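Local coordinates for RimK domain protein ATP-grasp (Sphaerobacter thermophilus, PDB 5I47), which probably binds ATP and a metal ion and may be an ATP-grasp ligase that joins a carboxylate to an amine, at residues L20-H30 against D266-L276; V181-L190 against L219-I227. All blocks are in the same frame, centred on the assembly; numbering follows the deposited sequence.

In the fold
The two contacts show how a helix packs on a helix and on a sheet. Interaction 1 packs helix 267-275 against helix 16-27, toward the periphery of the chain, and its small apolar seam is bordered by a salt bridge, Arg-28 to Asp-273. Interaction 2, nearer the centre of the chain, lays helix 216-230 on strand 180-187 and the start of the next strand; it has no hydrogen bond between its segments and relies on aliphatic side chains. Both are partly buried, interaction 1 having the polar, exposed border. The centres are about 20 Å apart, yet helix 267-275 of interaction 1 also packs on the turn after the strand of interaction 2: Phe-274 CG lies 3.4 Å from Gly-187 CA.

Interaction 1. Residues L20-H30 against D266-L276; sequences LLIEAFAARGH and DVAGMIADFVL
A close helix-helix crossing, built on alanines and a glycine, brings Ala-24 and Phe-25 of the N-terminal helix onto Ala-268, Gly-269 and Ala-272 of the last helix. The short axes approach to 8.5 Å at 53°, a separation that such small residues permit: Ala-24 CB meets Ala-272 CB at 3.9 Å and also rests on Gly-269 CA. On the buried flank, Leu-21 CD2 touches Ile-271 CG2 at 3.6 Å, and both side chains continue onto Leu-56 of the parallel sheet. Phe-25 supplies the broad surface. Ala-272 CB sits almost centrally over one face of its ring, 4.0 Å from the centroid in a CH-pi contact, while Val-275 CB lies in plane at the ring edge, 3.8 Å from Phe-25 CZ. Leu-276, just past the helix end, touches two rings: CD1 obliquely at Phe-25, CD2 over a face of His-30, 3.8 Å from the imidazole centroid. A Schellman motif with Gly-29 as its C-prime residue ends helix 16-27, and the chain then carries His-30 to that leucine. The other flank is polar. Extended from CG to NE, the Arg-28 chain runs past Ala-272 CB and forms a salt bridge from NE to Asp-273 OD1, 2.7 Å long with an N-H...O angle of 156°; the oxygen is met from above the carboxylate plane, 51° out of it. Arg-28 NH1 binds Ala-24 O at 2.8 Å, with that oxygen in the guanidinium plane, and Gly-269 O lies over one guanidinium face without a hydrogen bond. Two in-plane bonds thus fix the rotation of the guanidinium: the one to Ala-24 O anchors it on its own helix, and the salt bridge crosses to the other at the exposed flank of an apolar seam.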
ATOM      1  N   LEU B  20       6.011  30.925  -3.118  1.00 49.70           N
ATOM      2  CA  LEU B  20       6.959  30.993  -4.227  1.00 49.62           C
ATOM      3  C   LEU B  20       6.389  30.330  -5.473  1.00 52.53           C
ATOM      4  O   LEU B  20       6.556  30.835  -6.591  1.00 54.52           O
ATOM      5  CB  LEU B  20       8.280  30.329  -3.841  1.00 46.73           C
ATOM      6  CG  LEU B  20       9.116  30.989  -2.750  1.00 47.46           C
ATOM      7  CD1 LEU B  20      10.367  30.167  -2.466  1.00 46.83           C
ATOM      8  CD2 LEU B  20       9.481  32.405  -3.159  1.00 47.97           C
ATOM      9  N   LEU B  21       5.714  29.190  -5.300  1.00 47.54           N
ATOM     10  CA  LEU B  21       5.092  28.519  -6.433  1.00 46.52           C
ATOM     11  C   LEU B  21       3.924  29.322  -6.991  1.00 46.57           C
ATOM     12  O   LEU B  21       3.697  29.316  -8.206  1.00 46.53           O
ATOM     13  CB  LEU B  21       4.639  27.117  -6.023  1.00 45.55           C
ATOM     14  CG  LEU B  21       5.774  26.100  -5.880  1.00 44.71           C
ATOM     15  CD1 LEU B  21       5.413  25.020  -4.876  1.00 45.34           C
ATOM     16  CD2 LEU B  21       6.107  25.485  -7.231  1.00 41.04           C
ATOM     17  N   ILE B  22       3.179  30.019  -6.131  1.00 48.32           N
ATOM     18  CA  ILE B  22       2.093  30.854  -6.631  1.00 51.53           C
ATOM     19  C   ILE B  22       2.642  31.990  -7.483  1.00 56.59           C
ATOM     20  O   ILE B  22       2.020  32.385  -8.477  1.00 58.49           O
ATOM     21  CB  ILE B  22       1.231  31.368  -5.462  1.00 52.74           C
ATOM     22  CG1 ILE B  22       0.531  30.191  -4.776  1.00 46.32           C
ATOM     23  CG2 ILE B  22       0.210  32.391  -5.948  1.00 55.39           C
ATOM     24  CD1 ILE B  22      -0.644  30.586  -3.919  1.00 46.46           C
ATOM     25  N   GLU B  23       3.820  32.516  -7.135  1.00 57.61           N
ATOM     26  CA  GLU B  23       4.463  33.511  -7.989  1.00 58.87           C
ATOM     27  C   GLU B  23       4.875  32.899  -9.320  1.00 52.64           C
ATOM     28  O   GLU B  23       4.575  33.448 -10.388  1.00 50.61           O
ATOM     29  CB  GLU B  23       5.678  34.115  -7.283  1.00 66.28           C
ATOM     30  CG  GLU B  23       5.357  34.896  -6.019  1.00 74.77           C
ATOM     31  CD  GLU B  23       6.596  35.493  -5.371  1.00 78.53           C
ATOM     32  OE1 GLU B  23       7.573  35.784  -6.098  1.00 78.33           O
ATOM     33  OE2 GLU B  23       6.593  35.667  -4.132  1.00 78.52           O
ATOM     34  N   ALA B  24       5.559  31.753  -9.275  1.00 48.81           N
ATOM     35  CA  ALA B  24       6.070  31.144 -10.498  1.00 46.17           C
ATOM     36  C   ALA B  24       4.939  30.713 -11.423  1.00 51.96           C
ATOM     37  O   ALA B  24       5.051  30.840 -12.648  1.00 56.25           O
ATOM     38  CB  ALA B  24       6.972  29.958 -10.152  1.00 43.21           C
ATOM     39  N   PHE B  25       3.840  30.204 -10.859  1.00 55.45           N
ATOM     40  CA  PHE B  25       2.689  29.846 -11.684  1.00 54.60           C
ATOM     41  C   PHE B  25       1.988  31.088 -12.222  1.00 55.34           C
ATOM     42  O   PHE B  25       1.519  31.095 -13.367  1.00 53.19           O
ATOM     43  CB  PHE B  25       1.706  28.981 -10.891  1.00 53.75           C
ATOM     44  CG  PHE B  25       2.052  27.518 -10.878  1.00 53.01           C
ATOM     45  CD1 PHE B  25       1.884  26.745 -12.014  1.00 49.32           C
ATOM     46  CD2 PHE B  25       2.531  26.913  -9.726  1.00 55.69           C
ATOM     47  CE1 PHE B  25       2.199  25.400 -12.007  1.00 47.88           C
ATOM     48  CE2 PHE B  25       2.849  25.567  -9.714  1.00 55.01           C
ATOM     49  CZ  PHE B  25       2.682  24.810 -10.855  1.00 49.35           C
ATOM     50  N   ALA B  26       1.895  32.144 -11.409  1.00 58.70           N
ATOM     51  CA  ALA B  26       1.308  33.391 -11.890  1.00 62.96           C
ATOM     52  C   ALA B  26       2.172  34.016 -12.977  1.00 63.72           C
ATOM     53  O   ALA B  26       1.652  34.546 -13.966  1.00 63.36           O
ATOM     54  CB  ALA B  26       1.111  34.366 -10.730  1.00 63.24           C
ATOM     55  N   ALA B  27       3.497  33.952 -12.816  1.00 60.73           N
ATOM     56  CA  ALA B  27       4.409  34.445 -13.840  1.00 57.68           C
ATOM     57  C   ALA B  27       4.273  33.682 -15.149  1.00 58.99           C
ATOM     58  O   ALA B  27       4.596  34.228 -16.209  1.00 60.70           O
ATOM     59  CB  ALA B  27       5.851  34.367 -13.338  1.00 52.55           C
ATOM     60  N   ARG B  28       3.798  32.440 -15.104  1.00 60.32           N
ATOM     61  CA  ARG B  28       3.625  31.622 -16.296  1.00 57.71           C
ATOM     62  C   ARG B  28       2.174  31.547 -16.750  1.00 62.14           C
ATOM     63  O   ARG B  28       1.836  30.694 -17.577  1.00 64.12           O
ATOM     64  CB  ARG B  28       4.183  30.218 -16.055  1.00 49.16           C
ATOM     65  CG  ARG B  28       5.702  30.193 -15.989  1.00 47.38           C
ATOM     66  CD  ARG B  28       6.238  28.962 -15.280  1.00 46.39           C
ATOM     67  NE  ARG B  28       7.698  28.985 -15.207  1.00 50.22           N
ATOM     68  CZ  ARG B  28       8.390  29.691 -14.316  1.00 51.01           C
ATOM     69  NH1 ARG B  28       7.756  30.433 -13.420  1.00 53.99           N
ATOM     70  NH2 ARG B  28       9.716  29.656 -14.320  1.00 47.52           N
ATOM     71  N   GLY B  29       1.309  32.416 -16.229  1.00 64.81           N
ATOM     72  CA  GLY B  29      -0.044  32.539 -16.732  1.00 65.13           C
ATOM     73  C   GLY B  29      -1.066  31.599 -16.137  1.00 68.17           C
ATOM     74  O   GLY B  29      -2.079  31.321 -16.789  1.00 69.00           O
ATOM     75  N   HIS B  30      -0.846  31.105 -14.919  1.00 68.23           N
ATOM     76  CA  HIS B  30      -1.778  30.185 -14.283  1.00 63.57           C
ATOM     77  C   HIS B  30      -1.980  30.581 -12.830  1.00 60.60           C
ATOM     78  O   HIS B  30      -1.035  30.992 -12.152  1.00 59.79           O
ATOM     79  CB  HIS B  30      -1.283  28.737 -14.374  1.00 58.88           C
ATOM     80  CG  HIS B  30      -1.300  28.180 -15.764  1.00 57.72           C
ATOM     81  ND1 HIS B  30      -2.422  27.605 -16.322  1.00 59.23           N
ATOM     82  CD2 HIS B  30      -0.332  28.112 -16.709  1.00 55.15           C
ATOM     83  CE1 HIS B  30      -2.145  27.206 -17.550  1.00 57.02           C
ATOM     84  NE2 HIS B  30      -0.884  27.502 -17.809  1.00 56.87           N
ATOM     85  N   ASP B 266      16.299  28.891  -8.741  1.00 38.84           N
ATOM     86  CA  ASP B 266      14.874  29.111  -8.986  1.00 39.64           C
ATOM     87  C   ASP B 266      14.137  27.769  -8.954  1.00 45.93           C
ATOM     88  O   ASP B 266      13.630  27.267  -9.959  1.00 49.55           O
ATOM     89  CB  ASP B 266      14.678  29.836 -10.311  1.00 39.14           C
ATOM     90  CG  ASP B 266      13.233  30.219 -10.564  1.00 45.22           C
ATOM     91  OD1 ASP B 266      12.443  30.253  -9.597  1.00 47.06           O
ATOM     92  OD2 ASP B 266      12.889  30.492 -11.736  1.00 48.23           O
ATOM     93  N   VAL B 267      14.079  27.185  -7.754  1.00 45.27           N
ATOM     94  CA  VAL B 267      13.465  25.866  -7.602  1.00 44.00           C
ATOM     95  C   VAL B 267      11.987  25.923  -7.963  1.00 38.34           C
ATOM     96  O   VAL B 267      11.473  25.050  -8.673  1.00 33.61           O
ATOM     97  CB  VAL B 267      13.671  25.330  -6.173  1.00 48.34           C
ATOM     98  CG1 VAL B 267      13.079  23.930  -6.051  1.00 51.63           C
ATOM     99  CG2 VAL B 267      15.146  25.323  -5.807  1.00 45.05           C
ATOM    100  N   ALA B 268      11.284  26.951  -7.484  1.00 39.56           N
ATOM    101  CA  ALA B 268       9.860  27.079  -7.775  1.00 39.71           C
ATOM    102  C   ALA B 268       9.612  27.253  -9.267  1.00 36.15           C
ATOM    103  O   ALA B 268       8.619  26.747  -9.802  1.00 34.81           O
ATOM    104  CB  ALA B 268       9.268  28.249  -6.989  1.00 39.22           C
ATOM    105  N   GLY B 269      10.503  27.965  -9.958  1.00 36.82           N
ATOM    106  CA  GLY B 269      10.340  28.136 -11.392  1.00 37.64           C
ATOM    107  C   GLY B 269      10.474  26.830 -12.150  1.00 39.83           C
ATOM    108  O   GLY B 269       9.683  26.541 -13.052  1.00 41.44           O
HETATM  109  N   MSE B 270      11.464  26.023 -11.789  1.00 44.49           N
HETATM  110  CA  MSE B 270      11.670  24.723 -12.415  1.00 45.50           C
HETATM  111  C   MSE B 270      10.474  23.802 -12.203  1.00 44.34           C
HETATM  112  O   MSE B 270      10.067  23.078 -13.111  1.00 43.82           O
HETATM  113  CB  MSE B 270      12.932  24.068 -11.862  1.00 49.88           C
HETATM  114  CG  MSE B 270      14.181  24.900 -12.045  1.00 56.84           C
HETATM  115 SE   MSE B 270      15.707  24.127 -11.119  1.00 70.91          SE
HETATM  116  CE  MSE B 270      15.804  22.421 -12.076  1.00 71.36           C
ATOM    117  N   ILE B 271       9.919  23.835 -10.991  1.00 44.33           N
ATOM    118  CA  ILE B 271       8.752  23.016 -10.680  1.00 40.38           C
ATOM    119  C   ILE B 271       7.552  23.470 -11.500  1.00 42.71           C
ATOM    120  O   ILE B 271       6.828  22.650 -12.076  1.00 44.45           O
ATOM    121  CB  ILE B 271       8.458  23.055  -9.170  1.00 35.02           C
ATOM    122  CG1 ILE B 271       9.592  22.380  -8.398  1.00 36.01           C
ATOM    123  CG2 ILE B 271       7.128  22.391  -8.863  1.00 29.05           C
ATOM    124  CD1 ILE B 271       9.325  22.233  -6.926  1.00 39.67           C
ATOM    125  N   ALA B 272       7.329  24.784 -11.575  1.00 46.81           N
ATOM    126  CA  ALA B 272       6.230  25.302 -12.384  1.00 47.33           C
ATOM    127  C   ALA B 272       6.405  24.949 -13.854  1.00 45.14           C
ATOM    128  O   ALA B 272       5.416  24.695 -14.552  1.00 44.29           O
ATOM    129  CB  ALA B 272       6.117  26.816 -12.210  1.00 50.07           C
ATOM    130  N   ASP B 273       7.649  24.929 -14.341  1.00 46.55           N
ATOM    131  CA  ASP B 273       7.900  24.493 -15.710  1.00 45.18           C
ATOM    132  C   ASP B 273       7.604  23.008 -15.876  1.00 45.83           C
ATOM    133  O   ASP B 273       6.994  22.597 -16.867  1.00 43.61           O
ATOM    134  CB  ASP B 273       9.346  24.795 -16.110  1.00 46.35           C
ATOM    135  CG  ASP B 273       9.590  26.273 -16.367  1.00 54.41           C
ATOM    136  OD1 ASP B 273       8.632  26.981 -16.749  1.00 54.61           O
ATOM    137  OD2 ASP B 273      10.745  26.724 -16.194  1.00 60.06           O
ATOM    138  N   PHE B 274       8.026  22.187 -14.912  1.00 46.09           N
ATOM    139  CA  PHE B 274       7.789  20.753 -15.014  1.00 43.67           C
ATOM    140  C   PHE B 274       6.303  20.419 -14.967  1.00 44.52           C
ATOM    141  O   PHE B 274       5.878  19.424 -15.564  1.00 45.43           O
ATOM    142  CB  PHE B 274       8.541  20.020 -13.900  1.00 45.93           C
ATOM    143  CG  PHE B 274       8.397  18.524 -13.953  1.00 46.66           C
ATOM    144  CD1 PHE B 274       9.016  17.788 -14.952  1.00 42.14           C
ATOM    145  CD2 PHE B 274       7.647  17.852 -12.998  1.00 47.68           C
ATOM    146  CE1 PHE B 274       8.882  16.413 -15.002  1.00 39.87           C
ATOM    147  CE2 PHE B 274       7.512  16.475 -13.043  1.00 43.62           C
ATOM    148  CZ  PHE B 274       8.132  15.757 -14.045  1.00 40.97           C
ATOM    149  N   VAL B 275       5.499  21.237 -14.286  1.00 46.82           N
ATOM    150  CA  VAL B 275       4.077  20.936 -14.138  1.00 45.70           C
ATOM    151  C   VAL B 275       3.307  21.284 -15.409  1.00 47.16           C
ATOM    152  O   VAL B 275       2.382  20.565 -15.801  1.00 45.78           O
ATOM    153  CB  VAL B 275       3.513  21.667 -12.903  1.00 42.66           C
ATOM    154  CG1 VAL B 275       2.000  21.586 -12.871  1.00 37.72           C
ATOM    155  CG2 VAL B 275       4.094  21.079 -11.626  1.00 42.60           C
ATOM    156  N   LEU B 276       3.672  22.376 -16.075  1.00 55.48           N
ATOM    157  CA  LEU B 276       2.991  22.836 -17.282  1.00 57.82           C
ATOM    158  C   LEU B 276       3.906  22.613 -18.478  1.00 61.57           C
ATOM    159  O   LEU B 276       5.004  23.173 -18.532  1.00 68.02           O
ATOM    160  CB  LEU B 276       2.621  24.316 -17.174  1.00 59.03           C
ATOM    161  CG  LEU B 276       2.153  24.858 -15.820  1.00 58.27           C
ATOM    162  CD1 LEU B 276       2.641  26.283 -15.630  1.00 58.37           C
ATOM    163  CD2 LEU B 276       0.642  24.798 -15.708  1.00 56.01           C
TER

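Interaction 2. Residues V181-L190 against L219-I227; sequences VRLVVAGRSL and LTALAERII
Ile-227 CD1 lies over one face of the peptide group between Ser-189 and Leu-190, 3.9 Å from Ser-189 C, while Ile-227 CG2 rests near Arg-188 O; no aromatic or guanidinium group takes part across the contact. Val-181, Leu-183 and Val-185 cover the helix-facing side of the strand. Arg-182, between the first two, has a salt bridge to Glu-194, and Ala-186, next after Val-185, packs against helix 267-275. At one end, Val-181 CG1 and Leu-219 CD1 meet tip to tip at 3.6 Å. Leu-183 divides its methyls in the middle, CD1 lying 3.8 Å from Ala-223 CB and CD2 3.9 Å from Leu-219 CB. At the far end, Val-185 CG1 reaches Ile-227 CD1 at 3.7 Å, again tip to tip. Past the turn at Gly-187, Leu-190 adds a second strand to the surface: with CG anti to the backbone N (chi1 178°), its CD1 touches Ala-223 CB at 3.9 Å and its CD2 packs by Thr-220, whose OG1 is bonded to Pro-216 O. Ala-223 CB thus touches a leucine methyl from each strand. The axes of strand 181-187 and of helix 219-227 come within 9.6 Å and are inclined at 48°, a helix laid slantwise over an antiparallel sheet, as in the alpha/beta layers of the ATP-grasp fold.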
ATOM      1  N   VAL B 181      23.879  13.888   2.670  1.00 63.33           N
ATOM      2  CA  VAL B 181      23.620  14.592   1.421  1.00 57.93           C
ATOM      3  C   VAL B 181      22.154  14.435   1.035  1.00 51.67           C
ATOM      4  O   VAL B 181      21.517  13.412   1.308  1.00 52.01           O
ATOM      5  CB  VAL B 181      24.567  14.075   0.317  1.00 59.62           C
ATOM      6  CG1 VAL B 181      24.189  14.638  -1.042  1.00 61.56           C
ATOM      7  CG2 VAL B 181      26.006  14.427   0.659  1.00 59.96           C
ATOM      8  N   ARG B 182      21.614  15.473   0.399  1.00 46.24           N
ATOM      9  CA  ARG B 182      20.235  15.499  -0.076  1.00 44.85           C
ATOM     10  C   ARG B 182      20.239  15.992  -1.518  1.00 46.44           C
ATOM     11  O   ARG B 182      20.556  17.160  -1.774  1.00 48.03           O
ATOM     12  CB  ARG B 182      19.378  16.400   0.810  1.00 44.53           C
ATOM     13  CG  ARG B 182      17.967  16.615   0.321  1.00 45.69           C
ATOM     14  CD  ARG B 182      17.493  18.005   0.709  1.00 47.75           C
ATOM     15  NE  ARG B 182      16.039  18.092   0.764  1.00 47.19           N
ATOM     16  CZ  ARG B 182      15.364  19.234   0.773  1.00 44.46           C
ATOM     17  NH1 ARG B 182      16.012  20.388   0.718  1.00 40.72           N
ATOM     18  NH2 ARG B 182      14.040  19.220   0.825  1.00 48.21           N
ATOM     19  N   LEU B 183      19.897  15.107  -2.457  1.00 39.03           N
ATOM     20  CA  LEU B 183      19.861  15.440  -3.880  1.00 32.21           C
ATOM     21  C   LEU B 183      18.471  15.959  -4.224  1.00 35.22           C
ATOM     22  O   LEU B 183      17.491  15.208  -4.165  1.00 37.29           O
ATOM     23  CB  LEU B 183      20.202  14.222  -4.734  1.00 28.00           C
ATOM     24  CG  LEU B 183      21.480  13.436  -4.440  1.00 29.85           C
ATOM     25  CD1 LEU B 183      21.554  12.208  -5.337  1.00 27.82           C
ATOM     26  CD2 LEU B 183      22.707  14.309  -4.627  1.00 32.74           C
ATOM     27  N   VAL B 184      18.384  17.232  -4.599  1.00 30.70           N
ATOM     28  CA  VAL B 184      17.104  17.873  -4.890  1.00 30.13           C
ATOM     29  C   VAL B 184      16.828  17.776  -6.384  1.00 30.88           C
ATOM     30  O   VAL B 184      17.554  18.357  -7.198  1.00 31.13           O
ATOM     31  CB  VAL B 184      17.094  19.338  -4.428  1.00 30.90           C
ATOM     32  CG1 VAL B 184      15.813  20.026  -4.881  1.00 29.29           C
ATOM     33  CG2 VAL B 184      17.243  19.421  -2.918  1.00 28.86           C
ATOM     34  N   VAL B 185      15.775  17.050  -6.745  1.00 29.96           N
ATOM     35  CA  VAL B 185      15.326  16.935  -8.127  1.00 27.77           C
ATOM     36  C   VAL B 185      14.057  17.763  -8.263  1.00 30.85           C
ATOM     37  O   VAL B 185      13.022  17.438  -7.667  1.00 31.66           O
ATOM     38  CB  VAL B 185      15.088  15.475  -8.529  1.00 27.80           C
ATOM     39  CG1 VAL B 185      14.646  15.388  -9.983  1.00 27.49           C
ATOM     40  CG2 VAL B 185      16.350  14.659  -8.291  1.00 30.23           C
ATOM     41  N   ALA B 186      14.136  18.842  -9.035  1.00 32.98           N
ATOM     42  CA  ALA B 186      13.019  19.764  -9.221  1.00 37.24           C
ATOM     43  C   ALA B 186      12.456  19.590 -10.628  1.00 40.05           C
ATOM     44  O   ALA B 186      12.561  20.466 -11.488  1.00 41.25           O
ATOM     45  CB  ALA B 186      13.468  21.209  -8.965  1.00 39.12           C
ATOM     46  N   GLY B 187      11.847  18.431 -10.854  1.00 42.70           N
ATOM     47  CA  GLY B 187      11.276  18.120 -12.146  1.00 40.07           C
ATOM     48  C   GLY B 187      12.190  17.276 -13.005  1.00 38.31           C
ATOM     49  O   GLY B 187      12.293  16.060 -12.823  1.00 37.91           O
ATOM     50  N   ARG B 188      12.890  17.929 -13.927  1.00 42.24           N
ATOM     51  CA  ARG B 188      13.634  17.247 -14.974  1.00 39.65           C
ATOM     52  C   ARG B 188      15.121  17.107 -14.680  1.00 37.65           C
ATOM     53  O   ARG B 188      15.769  16.235 -15.267  1.00 37.63           O
ATOM     54  CB  ARG B 188      13.448  18.001 -16.295  1.00 46.27           C
ATOM     55  CG  ARG B 188      13.666  17.187 -17.542  1.00 56.17           C
ATOM     56  CD  ARG B 188      13.081  17.919 -18.741  1.00 60.43           C
ATOM     57  NE  ARG B 188      11.631  18.059 -18.631  1.00 60.69           N
ATOM     58  CZ  ARG B 188      10.763  17.132 -19.025  1.00 62.15           C
ATOM     59  NH1 ARG B 188       9.459  17.338 -18.891  1.00 63.42           N
ATOM     60  NH2 ARG B 188      11.201  15.993 -19.551  1.00 59.80           N
ATOM     61  N   SER B 189      15.674  17.927 -13.788  1.00 36.23           N
ATOM     62  CA  SER B 189      17.111  17.946 -13.554  1.00 38.01           C
ATOM     63  C   SER B 189      17.400  18.133 -12.070  1.00 32.35           C
ATOM     64  O   SER B 189      16.523  18.482 -11.276  1.00 30.90           O
ATOM     65  CB  SER B 189      17.797  19.062 -14.356  1.00 42.90           C
ATOM     66  OG  SER B 189      17.424  19.019 -15.721  1.00 49.31           O
ATOM     67  N   LEU B 190      18.659  17.901 -11.713  1.00 29.01           N
ATOM     68  CA  LEU B 190      19.153  18.133 -10.362  1.00 30.53           C
ATOM     69  C   LEU B 190      19.208  19.632 -10.095  1.00 36.46           C
ATOM     70  O   LEU B 190      20.000  20.350 -10.711  1.00 46.24           O
ATOM     71  CB  LEU B 190      20.531  17.500 -10.204  1.00 30.80           C
ATOM     72  CG  LEU B 190      21.249  17.671  -8.869  1.00 38.00           C
ATOM     73  CD1 LEU B 190      20.484  16.960  -7.760  1.00 42.21           C
ATOM     74  CD2 LEU B 190      22.672  17.145  -8.972  1.00 38.93           C
ATOM     75  N   LEU B 219      28.083  12.919  -7.128  1.00 50.39           N
ATOM     76  CA  LEU B 219      26.683  12.941  -6.718  1.00 48.71           C
ATOM     77  C   LEU B 219      25.773  13.376  -7.858  1.00 50.35           C
ATOM     78  O   LEU B 219      24.624  12.925  -7.936  1.00 51.94           O
ATOM     79  CB  LEU B 219      26.499  13.859  -5.511  1.00 45.87           C
ATOM     80  CG  LEU B 219      27.202  13.432  -4.222  1.00 42.50           C
ATOM     81  CD1 LEU B 219      27.038  14.502  -3.159  1.00 45.75           C
ATOM     82  CD2 LEU B 219      26.673  12.098  -3.733  1.00 38.20           C
ATOM     83  N   THR B 220      26.260  14.250  -8.744  1.00 49.53           N
ATOM     84  CA  THR B 220      25.480  14.619  -9.920  1.00 45.13           C
ATOM     85  C   THR B 220      25.258  13.415 -10.825  1.00 42.03           C
ATOM     86  O   THR B 220      24.157  13.220 -11.355  1.00 43.99           O
ATOM     87  CB  THR B 220      26.178  15.748 -10.684  1.00 42.55           C
ATOM     88  OG1 THR B 220      26.217  16.925  -9.867  1.00 40.61           O
ATOM     89  CG2 THR B 220      25.445  16.061 -11.984  1.00 39.70           C
ATOM     90  N   ALA B 221      26.290  12.586 -11.000  1.00 39.47           N
ATOM     91  CA  ALA B 221      26.137  11.377 -11.802  1.00 43.79           C
ATOM     92  C   ALA B 221      25.117  10.432 -11.180  1.00 43.42           C
ATOM     93  O   ALA B 221      24.311   9.820 -11.890  1.00 41.53           O
ATOM     94  CB  ALA B 221      27.489  10.683 -11.963  1.00 46.01           C
ATOM     95  N   LEU B 222      25.132  10.311  -9.850  1.00 43.11           N
ATOM     96  CA  LEU B 222      24.156   9.469  -9.167  1.00 39.84           C
ATOM     97  C   LEU B 222      22.744  10.008  -9.351  1.00 38.72           C
ATOM     98  O   LEU B 222      21.817   9.249  -9.658  1.00 38.38           O
ATOM     99  CB  LEU B 222      24.508   9.365  -7.683  1.00 38.70           C
ATOM    100  CG  LEU B 222      23.612   8.508  -6.787  1.00 35.08           C
ATOM    101  CD1 LEU B 222      23.635   7.058  -7.232  1.00 30.62           C
ATOM    102  CD2 LEU B 222      24.032   8.635  -5.328  1.00 30.76           C
ATOM    103  N   ALA B 223      22.560  11.320  -9.180  1.00 36.11           N
ATOM    104  CA  ALA B 223      21.236  11.907  -9.359  1.00 33.99           C
ATOM    105  C   ALA B 223      20.734  11.741 -10.786  1.00 38.78           C
ATOM    106  O   ALA B 223      19.526  11.591 -11.005  1.00 40.29           O
ATOM    107  CB  ALA B 223      21.253  13.386  -8.978  1.00 30.77           C
ATOM    108  N   GLU B 224      21.640  11.765 -11.766  1.00 42.33           N
ATOM    109  CA  GLU B 224      21.221  11.622 -13.156  1.00 41.45           C
ATOM    110  C   GLU B 224      20.780  10.197 -13.465  1.00 39.22           C
ATOM    111  O   GLU B 224      19.853   9.997 -14.259  1.00 40.12           O
ATOM    112  CB  GLU B 224      22.347  12.066 -14.087  1.00 42.17           C
ATOM    113  CG  GLU B 224      22.550  13.573 -14.079  1.00 46.28           C
ATOM    114  CD  GLU B 224      23.723  14.028 -14.922  1.00 54.85           C
ATOM    115  OE1 GLU B 224      24.482  13.166 -15.417  1.00 60.01           O
ATOM    116  OE2 GLU B 224      23.886  15.257 -15.086  1.00 55.43           O
ATOM    117  N   ARG B 225      21.416   9.201 -12.847  1.00 34.63           N
ATOM    118  CA  ARG B 225      20.933   7.833 -12.991  1.00 37.71           C
ATOM    119  C   ARG B 225      19.585   7.655 -12.309  1.00 37.00           C
ATOM    120  O   ARG B 225      18.707   6.959 -12.830  1.00 37.38           O
ATOM    121  CB  ARG B 225      21.943   6.847 -12.416  1.00 45.30           C
ATOM    122  CG  ARG B 225      23.257   6.784 -13.156  1.00 54.56           C
ATOM    123  CD  ARG B 225      24.047   5.591 -12.669  1.00 60.11           C
ATOM    124  NE  ARG B 225      23.300   4.352 -12.857  1.00 58.70           N
ATOM    125  CZ  ARG B 225      23.485   3.251 -12.136  1.00 56.23           C
ATOM    126  NH1 ARG B 225      24.388   3.237 -11.164  1.00 54.89           N
ATOM    127  NH2 ARG B 225      22.762   2.168 -12.379  1.00 53.54           N
ATOM    128  N   ILE B 226      19.410   8.271 -11.137  1.00 36.10           N
ATOM    129  CA  ILE B 226      18.147   8.156 -10.415  1.00 31.57           C
ATOM    130  C   ILE B 226      17.008   8.741 -11.238  1.00 32.68           C
ATOM    131  O   ILE B 226      15.938   8.134 -11.361  1.00 37.36           O
ATOM    132  CB  ILE B 226      18.263   8.828  -9.035  1.00 29.36           C
ATOM    133  CG1 ILE B 226      19.193   8.012  -8.136  1.00 32.74           C
ATOM    134  CG2 ILE B 226      16.890   9.000  -8.406  1.00 28.51           C
ATOM    135  CD1 ILE B 226      19.469   8.655  -6.795  1.00 45.12           C
ATOM    136  N   ILE B 227      17.225   9.916 -11.832  1.00 32.50           N
ATOM    137  CA  ILE B 227      16.204  10.507 -12.692  1.00 32.67           C
ATOM    138  C   ILE B 227      15.923   9.603 -13.890  1.00 32.73           C
ATOM    139  O   ILE B 227      14.767   9.416 -14.289  1.00 33.77           O
ATOM    140  CB  ILE B 227      16.632  11.921 -13.126  1.00 28.52           C
ATOM    141  CG1 ILE B 227      16.755  12.833 -11.907  1.00 28.57           C
ATOM    142  CG2 ILE B 227      15.644  12.510 -14.121  1.00 26.71           C
ATOM    143  CD1 ILE B 227      17.329  14.191 -12.233  1.00 25.11           C
TER